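Local coordinates for protein N-acetylmuramoyl-L-alanine amidase XlyA (Bacillus subtilis, PDB 3RDR) that cleaves the amide link between N-acetylmuramoyl residues and L-amino acids in cell-wall glycopeptides, here as the zinc-bearing catalytic domain of an autolysin, at residues Ser58-Thr66 and Ile93-Asp104. Numbering follows the deposited sequence.
Sequences SWHFTVDDT and IGIEICENADGD
Trp59 lays its indole across the aliphatic part of Glu96, whose CG stands 3.4 Å from the centroid of the five-membered ring in a CH-pi contact. The indole is held in this attitude by its NE1, which donates to Thr62 OG1 at 2.7 Å, nearly in the ring plane; that hydroxyl also bonds His71. With chi2 at -81°, the Glu96 chain bends, and its side chain comes within about 5 Å of the zinc ion, which is bound by His32, His133 and Cys141. From Phe61 to Val63 the strand runs parallel to 93-97: Phe61 N donates to Gly94 O, Glu96 N to Phe61 O (2.7 Å), Val63 N to Glu96 O and Cys98 N to Val63 O. Thr62 CG2 meets Cys98 SG at 3.5 Å, while Val63 and Ile95 lie side by side on the other face. Beyond the strand, Asp65 OD2 accepts from Asp104 N (2.8 Å) from above its carboxylate plane, and two waters link Asp65 to Asn100. In this T7 lysozyme-like fold, strand 93-97 lies between 61-63 and 28-33; helix 105-122 packs on Phe61, Val63 and Ile97, and helix 43-50 on Trp59 and Thr62.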
loop_
_atom_site.group_PDB
_atom_site.type_symbol
_atom_site.label_atom_id
_atom_site.label_comp_id
_atom_site.label_asym_id
_atom_site.label_seq_id
_atom_site.Cartn_x
_atom_site.Cartn_y
_atom_site.Cartn_z
ATOM N N SER A 58 -1.334 3.461 -8.886
ATOM C CA SER A 58 -1.803 2.163 -8.416
ATOM C C SER A 58 -0.849 1.542 -7.411
ATOM O O SER A 58 0.359 1.777 -7.454
ATOM C CB SER A 58 -1.991 1.197 -9.593
ATOM O OG SER A 58 -0.744 0.877 -10.187
ATOM N N TRP A 59 -1.410 0.756 -6.502
ATOM C CA TRP A 59 -0.639 0.066 -5.480
ATOM C C TRP A 59 -1.324 -1.276 -5.241
ATOM O O TRP A 59 -2.406 -1.529 -5.778
ATOM C CB TRP A 59 -0.566 0.907 -4.199
ATOM C CG TRP A 59 -1.891 1.345 -3.705
ATOM C CD1 TRP A 59 -2.679 0.706 -2.794
ATOM C CD2 TRP A 59 -2.615 2.512 -4.117
ATOM N NE1 TRP A 59 -3.848 1.403 -2.612
ATOM C CE2 TRP A 59 -3.836 2.515 -3.412
ATOM C CE3 TRP A 59 -2.348 3.556 -5.013
ATOM C CZ2 TRP A 59 -4.794 3.523 -3.572
ATOM C CZ3 TRP A 59 -3.303 4.562 -5.172
ATOM C CH2 TRP A 59 -4.510 4.534 -4.454
ATOM N N HIS A 60 -0.710 -2.127 -4.426
ATOM C CA HIS A 60 -1.236 -3.469 -4.197
ATOM C C HIS A 60 -2.329 -3.668 -3.152
ATOM O O HIS A 60 -3.298 -4.389 -3.404
ATOM C CB HIS A 60 -0.054 -4.397 -3.895
ATOM C CG HIS A 60 1.057 -4.278 -4.889
ATOM N ND1 HIS A 60 1.155 -5.089 -6.001
ATOM C CD2 HIS A 60 2.072 -3.385 -4.985
ATOM C CE1 HIS A 60 2.179 -4.698 -6.739
ATOM N NE2 HIS A 60 2.751 -3.667 -6.147
ATOM N N PHE A 61 -2.182 -3.034 -1.993
ATOM C CA PHE A 61 -3.148 -3.191 -0.906
ATOM C C PHE A 61 -3.619 -1.883 -0.268
ATOM O O PHE A 61 -2.821 -0.972 -0.029
ATOM C CB PHE A 61 -2.536 -4.023 0.228
ATOM C CG PHE A 61 -2.236 -5.455 -0.124
ATOM C CD1 PHE A 61 -3.252 -6.401 -0.186
ATOM C CD2 PHE A 61 -0.921 -5.872 -0.308
ATOM C CE1 PHE A 61 -2.962 -7.744 -0.417
ATOM C CE2 PHE A 61 -0.622 -7.215 -0.539
ATOM C CZ PHE A 61 -1.647 -8.151 -0.592
ATOM N N THR A 62 -4.914 -1.799 0.012
ATOM C CA THR A 62 -5.467 -0.646 0.710
ATOM C C THR A 62 -6.020 -1.246 2.000
ATOM O O THR A 62 -6.767 -2.228 1.971
ATOM C CB THR A 62 -6.589 0.052 -0.064
ATOM O OG1 THR A 62 -6.071 0.564 -1.299
ATOM C CG2 THR A 62 -7.134 1.227 0.764
ATOM N N VAL A 63 -5.634 -0.663 3.128
ATOM C CA VAL A 63 -6.038 -1.156 4.437
ATOM C C VAL A 63 -6.858 -0.151 5.244
ATOM O O VAL A 63 -6.449 0.997 5.390
ATOM C CB VAL A 63 -4.780 -1.510 5.293
ATOM C CG1 VAL A 63 -5.198 -2.144 6.624
ATOM C CG2 VAL A 63 -3.850 -2.434 4.519
ATOM N N ASP A 64 -8.023 -0.564 5.744
ATOM C CA ASP A 64 -8.808 0.316 6.610
ATOM C C ASP A 64 -8.993 -0.427 7.932
ATOM O O ASP A 64 -8.379 -1.479 8.132
ATOM C CB ASP A 64 -10.156 0.742 5.991
ATOM C CG ASP A 64 -11.098 -0.413 5.728
ATOM O OD1 ASP A 64 -11.166 -1.338 6.557
ATOM O OD2 ASP A 64 -11.800 -0.375 4.692
ATOM N N ASP A 65 -9.807 0.106 8.838
ATOM C CA ASP A 65 -9.988 -0.529 10.144
ATOM C C ASP A 65 -10.804 -1.813 10.136
ATOM O O ASP A 65 -10.866 -2.524 11.142
ATOM C CB ASP A 65 -10.606 0.469 11.134
ATOM C CG ASP A 65 -12.051 0.828 10.804
ATOM O OD1 ASP A 65 -12.533 0.517 9.693
ATOM O OD2 ASP A 65 -12.707 1.445 11.669
ATOM N N THR A 66 -11.410 -2.126 8.998
ATOM C CA THR A 66 -12.239 -3.316 8.900
ATOM C C THR A 66 -11.669 -4.410 8.005
ATOM O O THR A 66 -11.633 -5.578 8.390
ATOM C CB THR A 66 -13.643 -2.949 8.384
ATOM O OG1 THR A 66 -14.205 -1.931 9.222
ATOM C CG2 THR A 66 -14.556 -4.164 8.398
ATOM N N ILE A 93 6.090 -3.845 -2.839
ATOM C CA ILE A 93 4.654 -3.993 -2.705
ATOM C C ILE A 93 4.156 -2.708 -2.055
ATOM O O ILE A 93 4.610 -2.343 -0.968
ATOM C CB ILE A 93 4.305 -5.188 -1.801
ATOM C CG1 ILE A 93 4.845 -6.482 -2.422
ATOM C CG2 ILE A 93 2.797 -5.279 -1.606
ATOM C CD1 ILE A 93 4.700 -7.704 -1.529
ATOM N N GLY A 94 3.250 -2.012 -2.734
ATOM C CA GLY A 94 2.712 -0.774 -2.201
ATOM C C GLY A 94 1.477 -0.985 -1.338
ATOM O O GLY A 94 0.538 -1.688 -1.740
ATOM N N ILE A 95 1.483 -0.379 -0.150
ATOM C CA ILE A 95 0.363 -0.477 0.784
ATOM C C ILE A 95 -0.151 0.902 1.196
ATOM O O ILE A 95 0.624 1.775 1.597
ATOM C CB ILE A 95 0.749 -1.234 2.092
ATOM C CG1 ILE A 95 1.154 -2.678 1.782
ATOM C CG2 ILE A 95 -0.442 -1.265 3.049
ATOM C CD1 ILE A 95 2.530 -2.813 1.200
ATOM N N GLU A 96 -1.461 1.095 1.097
ATOM C CA GLU A 96 -2.068 2.360 1.495
ATOM C C GLU A 96 -2.880 2.134 2.761
ATOM O O GLU A 96 -3.586 1.130 2.879
ATOM C CB GLU A 96 -2.985 2.900 0.390
ATOM C CG GLU A 96 -2.271 3.692 -0.700
ATOM C CD GLU A 96 -1.994 5.140 -0.302
ATOM O OE1 GLU A 96 -2.141 5.478 0.893
ATOM O OE2 GLU A 96 -1.617 5.941 -1.187
ATOM N N ILE A 97 -2.771 3.059 3.707
ATOM C CA ILE A 97 -3.524 2.974 4.954
ATOM C C ILE A 97 -4.519 4.129 4.947
ATOM O O ILE A 97 -4.136 5.286 4.796
ATOM C CB ILE A 97 -2.600 3.086 6.188
ATOM C CG1 ILE A 97 -1.586 1.939 6.178
ATOM C CG2 ILE A 97 -3.429 3.011 7.475
ATOM C CD1 ILE A 97 -0.615 1.963 7.350
ATOM N N CYS A 98 -5.800 3.805 5.100
ATOM C CA CYS A 98 -6.863 4.808 5.076
ATOM C C CYS A 98 -6.939 5.714 6.307
ATOM O O CYS A 98 -6.484 5.353 7.395
ATOM C CB CYS A 98 -8.217 4.118 4.870
ATOM S SG CYS A 98 -8.386 3.225 3.286
ATOM N N GLU A 99 -7.529 6.890 6.108
ATOM C CA GLU A 99 -7.702 7.886 7.158
ATOM C C GLU A 99 -9.165 8.335 7.228
ATOM O O GLU A 99 -9.463 9.384 7.801
ATOM C CB GLU A 99 -6.831 9.115 6.870
ATOM C CG GLU A 99 -5.324 8.860 6.823
ATOM C CD GLU A 99 -4.535 10.129 6.539
ATOM O OE1 GLU A 99 -4.833 11.162 7.172
ATOM O OE2 GLU A 99 -3.616 10.098 5.692
ATOM N N ASN A 100 -10.074 7.558 6.639
ATOM C CA ASN A 100 -11.487 7.939 6.634
ATOM C C ASN A 100 -12.060 8.229 8.027
ATOM O O ASN A 100 -11.792 7.510 8.987
ATOM C CB ASN A 100 -12.329 6.877 5.909
ATOM C CG ASN A 100 -12.122 5.474 6.453
ATOM O OD1 ASN A 100 -10.996 4.969 6.510
ATOM N ND2 ASN A 100 -13.214 4.827 6.842
ATOM N N ALA A 101 -12.844 9.299 8.119
ATOM C CA ALA A 101 -13.453 9.721 9.378
ATOM C C ALA A 101 -14.246 8.623 10.076
ATOM O O ALA A 101 -14.218 8.527 11.301
ATOM C CB ALA A 101 -14.351 10.924 9.135
ATOM N N ASP A 102 -14.953 7.797 9.307
ATOM C CA ASP A 102 -15.747 6.725 9.901
ATOM C C ASP A 102 -14.933 5.483 10.265
ATOM O O ASP A 102 -15.496 4.433 10.583
ATOM C CB ASP A 102 -16.915 6.330 8.978
ATOM C CG ASP A 102 -16.479 6.031 7.551
ATOM O OD1 ASP A 102 -17.102 5.150 6.921
ATOM O OD2 ASP A 102 -15.538 6.680 7.047
ATOM N N GLY A 103 -13.608 5.609 10.226
ATOM C CA GLY A 103 -12.752 4.485 10.560
ATOM C C GLY A 103 -11.785 4.791 11.688
ATOM O O GLY A 103 -11.531 5.950 12.005
ATOM N N ASP A 104 -11.243 3.741 12.292
ATOM C CA ASP A 104 -10.293 3.869 13.396
ATOM C C ASP A 104 -8.874 3.736 12.831
ATOM O O ASP A 104 -8.467 2.650 12.420
ATOM C CB ASP A 104 -10.554 2.754 14.411
ATOM C CG ASP A 104 -9.795 2.945 15.709
ATOM O OD1 ASP A 104 -8.629 3.386 15.672
ATOM O OD2 ASP A 104 -10.366 2.634 16.773
HETATM O O HOH W 1 -10.280 3.089 8.392
HETATM O O HOH W 2 -13.638 2.094 7.514
#